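Side-chain contacts in glutamine amidotransferase type-2 domain-containing protein (Pseudomonas aeruginosa PAO1, PDB 1TE5), which probably acts as a glutamine amidotransferase of the class II (type 2) family, releasing ammonia from glutamine for an acceptor that remains unidentified: residues F17-L22 with W36-Y41; R47-P52 with A61-R66; D178-F183 with T222-E227. One frame throughout, in Å; residues are numbered along the deposited sequence.

Interaction 1: F17-L22 with W36-Y41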
loop_
_atom_site.group_PDB
_atom_site.type_symbol
_atom_site.label_atom_id
_atom_site.label_comp_id
_atom_site.label_asym_id
_atom_site.label_seq_id
_atom_site.Cartn_x
_atom_site.Cartn_y
_atom_site.Cartn_z
ATOM N N PHE A 17 -4.599 -5.451 16.618
ATOM C CA PHE A 17 -3.187 -5.635 16.872
ATOM C C PHE A 17 -2.810 -4.632 17.934
ATOM O O PHE A 17 -3.155 -3.456 17.826
ATOM C CB PHE A 17 -2.351 -5.370 15.624
ATOM C CG PHE A 17 -2.352 -6.498 14.652
ATOM C CD1 PHE A 17 -3.426 -6.676 13.782
ATOM C CD2 PHE A 17 -1.280 -7.388 14.597
ATOM C CE1 PHE A 17 -3.435 -7.728 12.866
ATOM C CE2 PHE A 17 -1.277 -8.442 13.686
ATOM C CZ PHE A 17 -2.359 -8.613 12.816
ATOM N N SER A 18 -2.128 -5.115 18.963
ATOM C CA SER A 18 -1.665 -4.272 20.041
ATOM C C SER A 18 -0.182 -4.533 20.196
ATOM O O SER A 18 0.215 -5.608 20.645
ATOM C CB SER A 18 -2.382 -4.598 21.358
ATOM O OG SER A 18 -3.753 -4.227 21.335
ATOM N N PHE A 19 0.636 -3.627 19.673
ATOM C CA PHE A 19 2.079 -3.750 19.835
ATOM C C PHE A 19 2.398 -3.201 21.224
ATOM O O PHE A 19 1.986 -2.081 21.566
ATOM C CB PHE A 19 2.828 -2.935 18.783
ATOM C CG PHE A 19 2.914 -3.606 17.457
ATOM C CD1 PHE A 19 4.005 -4.414 17.144
ATOM C CD2 PHE A 19 1.899 -3.449 16.514
ATOM C CE1 PHE A 19 4.087 -5.057 15.908
ATOM C CE2 PHE A 19 1.967 -4.085 15.273
ATOM C CZ PHE A 19 3.064 -4.893 14.969
ATOM N N THR A 20 3.013 -4.025 22.068
ATOM C CA THR A 20 3.383 -3.548 23.393
ATOM C C THR A 20 4.440 -2.474 23.131
ATOM O O THR A 20 5.368 -2.696 22.343
ATOM C CB THR A 20 4.002 -4.676 24.287
ATOM O OG1 THR A 20 3.016 -5.673 24.589
ATOM C CG2 THR A 20 4.527 -4.094 25.610
ATOM N N GLY A 21 4.244 -1.292 23.716
ATOM C CA GLY A 21 5.201 -0.212 23.540
ATOM C C GLY A 21 6.593 -0.658 23.954
ATOM O O GLY A 21 6.736 -1.560 24.783
ATOM N N LEU A 22 7.611 -0.060 23.347
ATOM C CA LEU A 22 9.002 -0.387 23.654
ATOM C C LEU A 22 9.304 -0.346 25.162
ATOM O O LEU A 22 8.683 0.420 25.913
ATOM C CB LEU A 22 9.922 0.603 22.937
ATOM C CG LEU A 22 9.743 0.743 21.432
ATOM C CD1 LEU A 22 10.487 1.956 20.945
ATOM C CD2 LEU A 22 10.245 -0.508 20.756
ATOM N N TRP A 36 8.023 -5.105 10.903
ATOM C CA TRP A 36 6.747 -5.809 10.809
ATOM C C TRP A 36 5.938 -5.380 9.590
ATOM O O TRP A 36 6.228 -4.364 8.967
ATOM C CB TRP A 36 5.928 -5.555 12.080
ATOM C CG TRP A 36 5.685 -4.101 12.316
ATOM C CD1 TRP A 36 6.562 -3.200 12.853
ATOM C CD2 TRP A 36 4.519 -3.354 11.946
ATOM N NE1 TRP A 36 6.019 -1.938 12.832
ATOM C CE2 TRP A 36 4.767 -2.002 12.280
ATOM C CE3 TRP A 36 3.293 -3.695 11.361
ATOM C CZ2 TRP A 36 3.838 -0.994 12.044
ATOM C CZ3 TRP A 36 2.373 -2.691 11.128
ATOM C CH2 TRP A 36 2.651 -1.354 11.470
ATOM N N GLY A 37 4.869 -6.110 9.311
ATOM C CA GLY A 37 4.031 -5.779 8.179
ATOM C C GLY A 37 2.701 -6.485 8.281
ATOM O O GLY A 37 2.632 -7.659 8.646
ATOM N N ILE A 38 1.632 -5.758 7.984
ATOM C CA ILE A 38 0.289 -6.309 8.044
ATOM C C ILE A 38 -0.527 -5.790 6.872
ATOM O O ILE A 38 -0.765 -4.587 6.754
ATOM C CB ILE A 38 -0.423 -5.905 9.351
ATOM C CG1 ILE A 38 0.358 -6.430 10.557
ATOM C CG2 ILE A 38 -1.846 -6.442 9.364
ATOM C CD1 ILE A 38 -0.058 -5.816 11.867
ATOM N N ALA A 39 -0.913 -6.701 5.988
ATOM C CA ALA A 39 -1.724 -6.365 4.832
ATOM C C ALA A 39 -3.037 -7.099 4.990
ATOM O O ALA A 39 -3.074 -8.194 5.533
ATOM C CB ALA A 39 -1.030 -6.793 3.561
ATOM N N PHE A 40 -4.128 -6.449 4.616
ATOM C CA PHE A 40 -5.438 -7.072 4.692
ATOM C C PHE A 40 -6.353 -6.510 3.615
ATOM O O PHE A 40 -6.072 -5.458 3.043
ATOM C CB PHE A 40 -6.049 -6.946 6.096
ATOM C CG PHE A 40 -6.249 -5.538 6.558
ATOM C CD1 PHE A 40 -7.491 -4.913 6.414
ATOM C CD2 PHE A 40 -5.211 -4.844 7.175
ATOM C CE1 PHE A 40 -7.702 -3.607 6.881
ATOM C CE2 PHE A 40 -5.402 -3.543 7.645
ATOM C CZ PHE A 40 -6.653 -2.922 7.498
ATOM N N TYR A 41 -7.434 -7.223 3.321
ATOM C CA TYR A 41 -8.346 -6.799 2.272
ATOM C C TYR A 41 -9.685 -6.244 2.701
ATOM O O TYR A 41 -10.250 -6.648 3.704
ATOM C CB TYR A 41 -8.563 -7.950 1.300
ATOM C CG TYR A 41 -7.292 -8.396 0.636
ATOM C CD1 TYR A 41 -6.369 -9.186 1.318
ATOM C CD2 TYR A 41 -7.009 -8.026 -0.672
ATOM C CE1 TYR A 41 -5.191 -9.597 0.714
ATOM C CE2 TYR A 41 -5.837 -8.429 -1.288
ATOM C CZ TYR A 41 -4.934 -9.214 -0.594
ATOM O OH TYR A 41 -3.776 -9.607 -1.211
#
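The rings of Phe-17 and Phe-19 meet Ile-38, and Phe-19 also meets the Trp-36 indole; each meeting has its own geometry. One face of the Phe-17 ring receives the methyl CD1 of Ile-38, which lies 3.4 Å from the ring centroid and 15° off the ring normal; this meets the geometry of a CH-pi contact. The same methyl also lies at the edge of the Phe-19 ring, close to its plane, with Ile-38 CD1 4.3 Å from Phe-19 CE2. Phe-19 in turn puts CZ over one face of the Trp-36 indole, 3.5 Å above its plane and displaced toward the rim. The closest pair there is Phe-19 CZ to Trp-36 CD2 at 3.7 Å. With the phenyl and the five-membered ring inclined by 49° and their centroids 4.7 Å apart, the two rings meet at a slant.

Torsions account for these positions. Trp-36 holds CG between its own backbone N and carbonyl carbon (chi1 58°), which swings the indole beneath Phe-19. Ile-38 instead has an extended chain, with CD1 directed at the Phe-17 face. No hydrogen bond joins the two segments, and all four touching residues are buried, so the contact is apolar: van der Waals packing with one CH-pi contact.

The strand segments 17-19 and 36-41 run nearly antiparallel, but their axes approach no closer than 11.4 Å, too far for backbone pairing; side chains fill the interval. Val-60 and Val-64 of helix 59-66 touch Trp-36 as well. The arrangement is that of face-to-face packing between layers: strand 12-19, from a smaller four-stranded sheet, lies against strand 35-42 of the large antiparallel sheet, within a protein of the Ntn-type amidotransferase family.

Interaction 2: R47-P52 with A61-R66; sequences RLFQDP and ARLVQR
Phe-49 meets Leu-63 and Val-64 without any hydrogen bond between strand and helix, and the shortest sound polar bond lies inside the helix, from Arg-66 N to Arg-62 O at 3.0 Å. One residue earlier the pattern changes: Gln-65 N stands 4.0 Å from Ala-61 O, and it is the side chain that supplies the bond, Gln-65 NE2 reaching Ala-61 O at 3.2 Å. The N-H points fairly straight at the oxygen (159°). The acceptor lies almost in the amide plane of Gln-65, whereas the donor stands 39° out of the carbonyl plane of Ala-61; the bond helps orient the amide, approaching the oxygen from above that plane and not on a lone pair.

Across the contact the chemistry is apolar. Val-64 lays CG1 along the root of the Phe-49 side chain, the two sliding past each other in opposite directions; the separations modelled there are too short to be trusted in detail. A sounder measure is Phe-49 CD2 to Leu-63 CB at 4.2 Å. The backbones are nearest at Phe-49 CA and Val-64 CA, 6.4 Å apart.

Phe-49 and Leu-63 also pack on Phe-49 of the second subunit, while Asp-51 OD2 forms an intersubunit salt bridge with NH1 of Arg-47 of the second subunit. The dimer interface thus runs past this contact. Within the chain, strand 45-51 is the outermost strand of the seven-stranded sheet and pairs with strand 35-42; helix 59-66 lies over both, with Val-64 on Trp-36, and reaches strand 12-19 through Gln-65.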
loop_
_atom_site.group_PDB
_atom_site.type_symbol
_atom_site.label_atom_id
_atom_site.label_comp_id
_atom_site.label_asym_id
_atom_site.label_seq_id
_atom_site.Cartn_x
_atom_site.Cartn_y
_atom_site.Cartn_z
ATOM N N ARG A 47 -5.036 -2.992 2.197
ATOM C CA ARG A 47 -4.409 -1.992 3.058
ATOM C C ARG A 47 -3.077 -2.547 3.547
ATOM O O ARG A 47 -2.983 -3.710 3.915
ATOM C CB ARG A 47 -5.298 -1.655 4.252
ATOM C CG ARG A 47 -6.599 -0.982 3.884
ATOM C CD ARG A 47 -7.286 -0.456 5.115
ATOM N NE ARG A 47 -8.609 0.092 4.835
ATOM C CZ ARG A 47 -8.855 1.363 4.534
ATOM N NH1 ARG A 47 -10.098 1.754 4.301
ATOM N NH2 ARG A 47 -7.860 2.242 4.463
ATOM N N LEU A 48 -2.046 -1.716 3.550
ATOM C CA LEU A 48 -0.730 -2.155 3.983
ATOM C C LEU A 48 -0.091 -1.198 4.988
ATOM O O LEU A 48 0.028 0.007 4.737
ATOM C CB LEU A 48 0.195 -2.314 2.772
ATOM C CG LEU A 48 1.645 -2.739 3.034
ATOM C CD1 LEU A 48 1.701 -4.153 3.613
ATOM C CD2 LEU A 48 2.429 -2.651 1.742
ATOM N N PHE A 49 0.307 -1.750 6.129
ATOM C CA PHE A 49 0.963 -0.993 7.185
ATOM C C PHE A 49 2.223 -1.793 7.469
ATOM O O PHE A 49 2.146 -2.980 7.794
ATOM C CB PHE A 49 0.105 -0.950 8.451
ATOM C CG PHE A 49 -1.288 -0.418 8.241
ATOM C CD1 PHE A 49 -2.349 -1.284 7.972
ATOM C CD2 PHE A 49 -1.548 0.950 8.329
ATOM C CE1 PHE A 49 -3.645 -0.798 7.795
ATOM C CE2 PHE A 49 -2.846 1.446 8.152
ATOM C CZ PHE A 49 -3.894 0.563 7.884
ATOM N N GLN A 50 3.383 -1.167 7.314
ATOM C CA GLN A 50 4.648 -1.855 7.557
ATOM C C GLN A 50 5.727 -0.888 8.024
ATOM O O GLN A 50 5.638 0.316 7.800
ATOM C CB GLN A 50 5.114 -2.576 6.293
ATOM C CG GLN A 50 5.627 -1.657 5.222
ATOM C CD GLN A 50 5.623 -2.283 3.854
ATOM O OE1 GLN A 50 5.987 -3.442 3.690
ATOM N NE2 GLN A 50 5.196 -1.514 2.858
ATOM N N ASP A 51 6.789 -1.428 8.600
ATOM C CA ASP A 51 7.856 -0.598 9.131
ATOM C C ASP A 51 9.097 -1.436 9.362
ATOM O O ASP A 51 9.014 -2.532 9.895
ATOM C CB ASP A 51 7.399 -0.021 10.474
ATOM C CG ASP A 51 8.011 1.333 10.779
ATOM O OD1 ASP A 51 8.221 1.615 11.976
ATOM O OD2 ASP A 51 8.247 2.134 9.846
ATOM N N PRO A 52 10.260 -0.962 8.887
ATOM C CA PRO A 52 11.498 -1.721 9.092
ATOM C C PRO A 52 11.955 -1.502 10.532
ATOM O O PRO A 52 11.196 -0.964 11.344
ATOM C CB PRO A 52 12.455 -1.074 8.096
ATOM C CG PRO A 52 11.997 0.340 8.068
ATOM C CD PRO A 52 10.496 0.203 8.021
ATOM N N ALA A 61 3.128 2.330 13.324
ATOM C CA ALA A 61 2.930 1.344 14.375
ATOM C C ALA A 61 1.691 1.717 15.182
ATOM O O ALA A 61 1.029 0.860 15.765
ATOM C CB ALA A 61 4.151 1.298 15.262
ATOM N N ARG A 62 1.404 3.009 15.233
ATOM C CA ARG A 62 0.228 3.508 15.930
ATOM C C ARG A 62 -0.980 3.401 15.002
ATOM O O ARG A 62 -2.113 3.222 15.455
ATOM C CB ARG A 62 0.426 4.969 16.340
ATOM C CG ARG A 62 1.234 5.169 17.606
ATOM C CD ARG A 62 1.106 6.608 18.108
ATOM N NE ARG A 62 2.023 7.529 17.446
ATOM C CZ ARG A 62 3.338 7.537 17.650
ATOM N NH1 ARG A 62 4.110 8.410 17.017
ATOM N NH2 ARG A 62 3.880 6.669 18.493
ATOM N N LEU A 63 -0.731 3.562 13.706
ATOM C CA LEU A 63 -1.781 3.486 12.707
ATOM C C LEU A 63 -2.484 2.125 12.660
ATOM O O LEU A 63 -3.712 2.073 12.607
ATOM C CB LEU A 63 -1.228 3.871 11.335
ATOM C CG LEU A 63 -1.644 5.230 10.762
ATOM C CD1 LEU A 63 -3.097 5.171 10.343
ATOM C CD2 LEU A 63 -1.416 6.345 11.772
ATOM N N VAL A 64 -1.727 1.026 12.663
ATOM C CA VAL A 64 -2.338 -0.311 12.640
ATOM C C VAL A 64 -3.217 -0.547 13.854
ATOM O O VAL A 64 -4.238 -1.235 13.765
ATOM C CB VAL A 64 -1.314 -1.456 12.658
ATOM C CG1 VAL A 64 -0.955 -1.863 11.263
ATOM C CG2 VAL A 64 -0.104 -1.074 13.472
ATOM N N GLN A 65 -2.772 -0.032 14.995
ATOM C CA GLN A 65 -3.501 -0.186 16.244
ATOM C C GLN A 65 -4.756 0.664 16.360
ATOM O O GLN A 65 -5.717 0.239 17.003
ATOM C CB GLN A 65 -2.581 0.087 17.427
ATOM C CG GLN A 65 -1.394 -0.840 17.488
ATOM C CD GLN A 65 -0.660 -0.751 18.804
ATOM O OE1 GLN A 65 -1.190 -1.119 19.862
ATOM N NE2 GLN A 65 0.560 -0.237 18.755
ATOM N N ARG A 66 -4.756 1.861 15.771
ATOM C CA ARG A 66 -5.930 2.734 15.849
ATOM C C ARG A 66 -7.013 2.488 14.787
ATOM O O ARG A 66 -8.158 2.932 14.925
ATOM C CB ARG A 66 -5.513 4.215 15.902
ATOM C CG ARG A 66 -4.650 4.700 14.760
ATOM C CD ARG A 66 -4.100 6.110 15.026
ATOM N NE ARG A 66 -5.129 7.149 14.962
ATOM C CZ ARG A 66 -4.911 8.410 14.586
ATOM N NH1 ARG A 66 -5.913 9.282 14.560
ATOM N NH2 ARG A 66 -3.693 8.807 14.230
#

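Interaction 3: D178-F183 with T222-E227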
loop_
_atom_site.group_PDB
_atom_site.type_symbol
_atom_site.label_atom_id
_atom_site.label_comp_id
_atom_site.label_asym_id
_atom_site.label_seq_id
_atom_site.Cartn_x
_atom_site.Cartn_y
_atom_site.Cartn_z
ATOM N N ASP A 178 -8.767 -13.400 -2.323
ATOM C CA ASP A 178 -9.810 -14.424 -2.235
ATOM C C ASP A 178 -9.285 -15.542 -1.339
ATOM O O ASP A 178 -9.713 -15.715 -0.197
ATOM C CB ASP A 178 -10.127 -15.037 -3.622
ATOM C CG ASP A 178 -10.946 -14.121 -4.522
ATOM O OD1 ASP A 178 -10.845 -14.284 -5.763
ATOM O OD2 ASP A 178 -11.703 -13.278 -4.004
ATOM N N TRP A 179 -8.415 -16.348 -1.930
ATOM C CA TRP A 179 -7.801 -17.468 -1.260
ATOM C C TRP A 179 -6.493 -17.059 -0.612
ATOM O O TRP A 179 -5.897 -16.040 -0.961
ATOM C CB TRP A 179 -7.543 -18.590 -2.269
ATOM C CG TRP A 179 -6.981 -18.094 -3.569
ATOM C CD1 TRP A 179 -7.681 -17.801 -4.706
ATOM C CD2 TRP A 179 -5.609 -17.770 -3.845
ATOM N NE1 TRP A 179 -6.828 -17.310 -5.670
ATOM C CE2 TRP A 179 -5.553 -17.280 -5.165
ATOM C CE3 TRP A 179 -4.427 -17.835 -3.100
ATOM C CZ2 TRP A 179 -4.365 -16.863 -5.755
ATOM C CZ3 TRP A 179 -3.247 -17.415 -3.687
ATOM C CH2 TRP A 179 -3.225 -16.934 -5.000
ATOM N N LEU A 180 -6.016 -17.906 0.286
ATOM C CA LEU A 180 -4.774 -17.657 0.980
ATOM C C LEU A 180 -3.955 -18.919 0.870
ATOM O O LEU A 180 -4.274 -19.924 1.495
ATOM C CB LEU A 180 -5.059 -17.316 2.447
ATOM C CG LEU A 180 -3.916 -17.089 3.438
ATOM C CD1 LEU A 180 -2.758 -16.380 2.791
ATOM C CD2 LEU A 180 -4.448 -16.276 4.595
ATOM N N PHE A 181 -2.945 -18.885 0.014
ATOM C CA PHE A 181 -2.058 -20.013 -0.196
ATOM C C PHE A 181 -1.008 -20.053 0.908
ATOM O O PHE A 181 -0.378 -19.050 1.229
ATOM C CB PHE A 181 -1.390 -19.900 -1.563
ATOM C CG PHE A 181 -0.448 -21.025 -1.881
ATOM C CD1 PHE A 181 0.919 -20.796 -1.975
ATOM C CD2 PHE A 181 -0.928 -22.305 -2.117
ATOM C CE1 PHE A 181 1.795 -21.819 -2.301
ATOM C CE2 PHE A 181 -0.055 -23.341 -2.446
ATOM C CZ PHE A 181 1.308 -23.094 -2.537
ATOM N N THR A 182 -0.798 -21.233 1.509
ATOM C CA THR A 182 0.273 -21.381 2.518
ATOM C C THR A 182 1.216 -22.485 2.041
ATOM O O THR A 182 0.840 -23.418 1.321
ATOM C CB THR A 182 -0.177 -21.778 3.953
ATOM O OG1 THR A 182 -0.556 -23.157 4.000
ATOM C CG2 THR A 182 -1.323 -20.946 4.373
ATOM N N PHE A 183 2.454 -22.350 2.426
ATOM C CA PHE A 183 3.513 -23.303 2.101
ATOM C C PHE A 183 4.460 -23.397 3.285
ATOM O O PHE A 183 4.968 -22.383 3.765
ATOM C CB PHE A 183 4.294 -22.902 0.845
ATOM C CG PHE A 183 5.281 -23.951 0.385
ATOM C CD1 PHE A 183 4.865 -25.004 -0.421
ATOM C CD2 PHE A 183 6.617 -23.900 0.776
ATOM C CE1 PHE A 183 5.761 -25.986 -0.823
ATOM C CE2 PHE A 183 7.517 -24.875 0.377
ATOM C CZ PHE A 183 7.089 -25.919 -0.423
ATOM N N THR A 222 -9.991 -18.935 10.209
ATOM C CA THR A 222 -8.747 -19.669 10.361
ATOM C C THR A 222 -7.557 -18.753 10.522
ATOM O O THR A 222 -7.400 -17.782 9.788
ATOM C CB THR A 222 -8.494 -20.566 9.155
ATOM O OG1 THR A 222 -9.480 -21.596 9.133
ATOM C CG2 THR A 222 -7.096 -21.194 9.212
ATOM N N VAL A 223 -6.726 -19.057 11.511
ATOM C CA VAL A 223 -5.528 -18.282 11.776
ATOM C C VAL A 223 -4.338 -19.166 11.444
ATOM O O VAL A 223 -4.358 -20.369 11.719
ATOM C CB VAL A 223 -5.459 -17.846 13.256
ATOM C CG1 VAL A 223 -4.231 -16.958 13.489
ATOM C CG2 VAL A 223 -6.745 -17.117 13.647
ATOM N N ILE A 224 -3.337 -18.587 10.789
ATOM C CA ILE A 224 -2.121 -19.305 10.408
ATOM C C ILE A 224 -0.937 -18.525 10.996
ATOM O O ILE A 224 -0.883 -17.302 10.889
ATOM C CB ILE A 224 -1.989 -19.385 8.871
ATOM C CG1 ILE A 224 -3.271 -19.966 8.270
ATOM C CG2 ILE A 224 -0.806 -20.253 8.489
ATOM C CD1 ILE A 224 -3.552 -19.475 6.894
ATOM N N ALA A 225 -0.030 -19.223 11.670
ATOM C CA ALA A 225 1.132 -18.586 12.272
ATOM C C ALA A 225 2.329 -19.492 12.105
ATOM O O ALA A 225 2.176 -20.634 11.676
ATOM C CB ALA A 225 0.882 -18.318 13.739
ATOM N N THR A 226 3.522 -18.976 12.393
ATOM C CA THR A 226 4.742 -19.775 12.282
ATOM C C THR A 226 4.657 -20.909 13.300
ATOM O O THR A 226 5.188 -22.001 13.085
ATOM C CB THR A 226 6.013 -18.921 12.518
ATOM O OG1 THR A 226 6.288 -18.133 11.352
ATOM C CG2 THR A 226 7.217 -19.798 12.824
ATOM N N GLU A 227 3.979 -20.636 14.412
ATOM C CA GLU A 227 3.769 -21.617 15.470
ATOM C C GLU A 227 2.615 -21.147 16.344
ATOM O O GLU A 227 2.353 -19.949 16.437
ATOM C CB GLU A 227 5.035 -21.821 16.302
ATOM C CG GLU A 227 5.497 -20.603 17.074
ATOM C CD GLU A 227 6.866 -20.795 17.711
ATOM O OE1 GLU A 227 7.425 -19.789 18.202
ATOM O OE2 GLU A 227 7.389 -21.937 17.715
#
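Ile-224 meets Thr-182 and Leu-180 chiefly through its terminal methyl CD1. The tighter side is at Thr-182, where CG2 stands 3.7 Å from Ile-224 CD1, methyl to methyl and tip to tip; the branch methyl CG2 of Ile-224 approaches Thr-182 CG2 more distantly, at 4.2 Å. On the looser side Leu-180 CD2 comes to 4.0 Å from Ile-224 CD1, again tip to tip. Thr-182 turns its methyl, not its hydroxyl, to the contact: with chi1 at 74° OG1 sits between the backbone N and the carbonyl carbon, and Thr-182 OG1 is 5.6 Å from Ile-224 CD1. No hydrogen bond crosses, and the CA atoms of Thr-182 and Ile-224 are 8.5 Å apart, a distance spanned by side chains. None of the three touching residues faces solvent; partial exposure appears at the segment ends, at Asp-178 and Glu-227.

Leu-188 touches both Thr-182 and Ile-224 and widens the apolar patch. Strand 180-183 runs between strands 171-175 and 243-247 of the six-stranded sheet, strand 220-225 between 4-9 and 188-194 of the seven-stranded one. Phe-181 and Phe-183 pack on helix 150-165, giving a helix-sheet-sheet succession of layers.

All three contacts are largely buried, and none has a hydrogen bond between its segments. Interactions 1 and 2 adjoin, their centres about 6 Å apart: strands 35-42 and 45-51 are paired neighbours in the seven-stranded sheet, with Ile-38 N to Phe-49 O at 2.8 Å a probable hydrogen bond. Interaction 3, centred about 17 Å from interaction 1, uses another strand of that sheet. Their chemistry follows their place. Interaction 1 is rich in aromatic rings and joins the smaller sheet, interaction 2 sets a helix on an edge strand beside the second subunit, and interaction 3, nearest the chain's centre, joins two sheets through aliphatic tips.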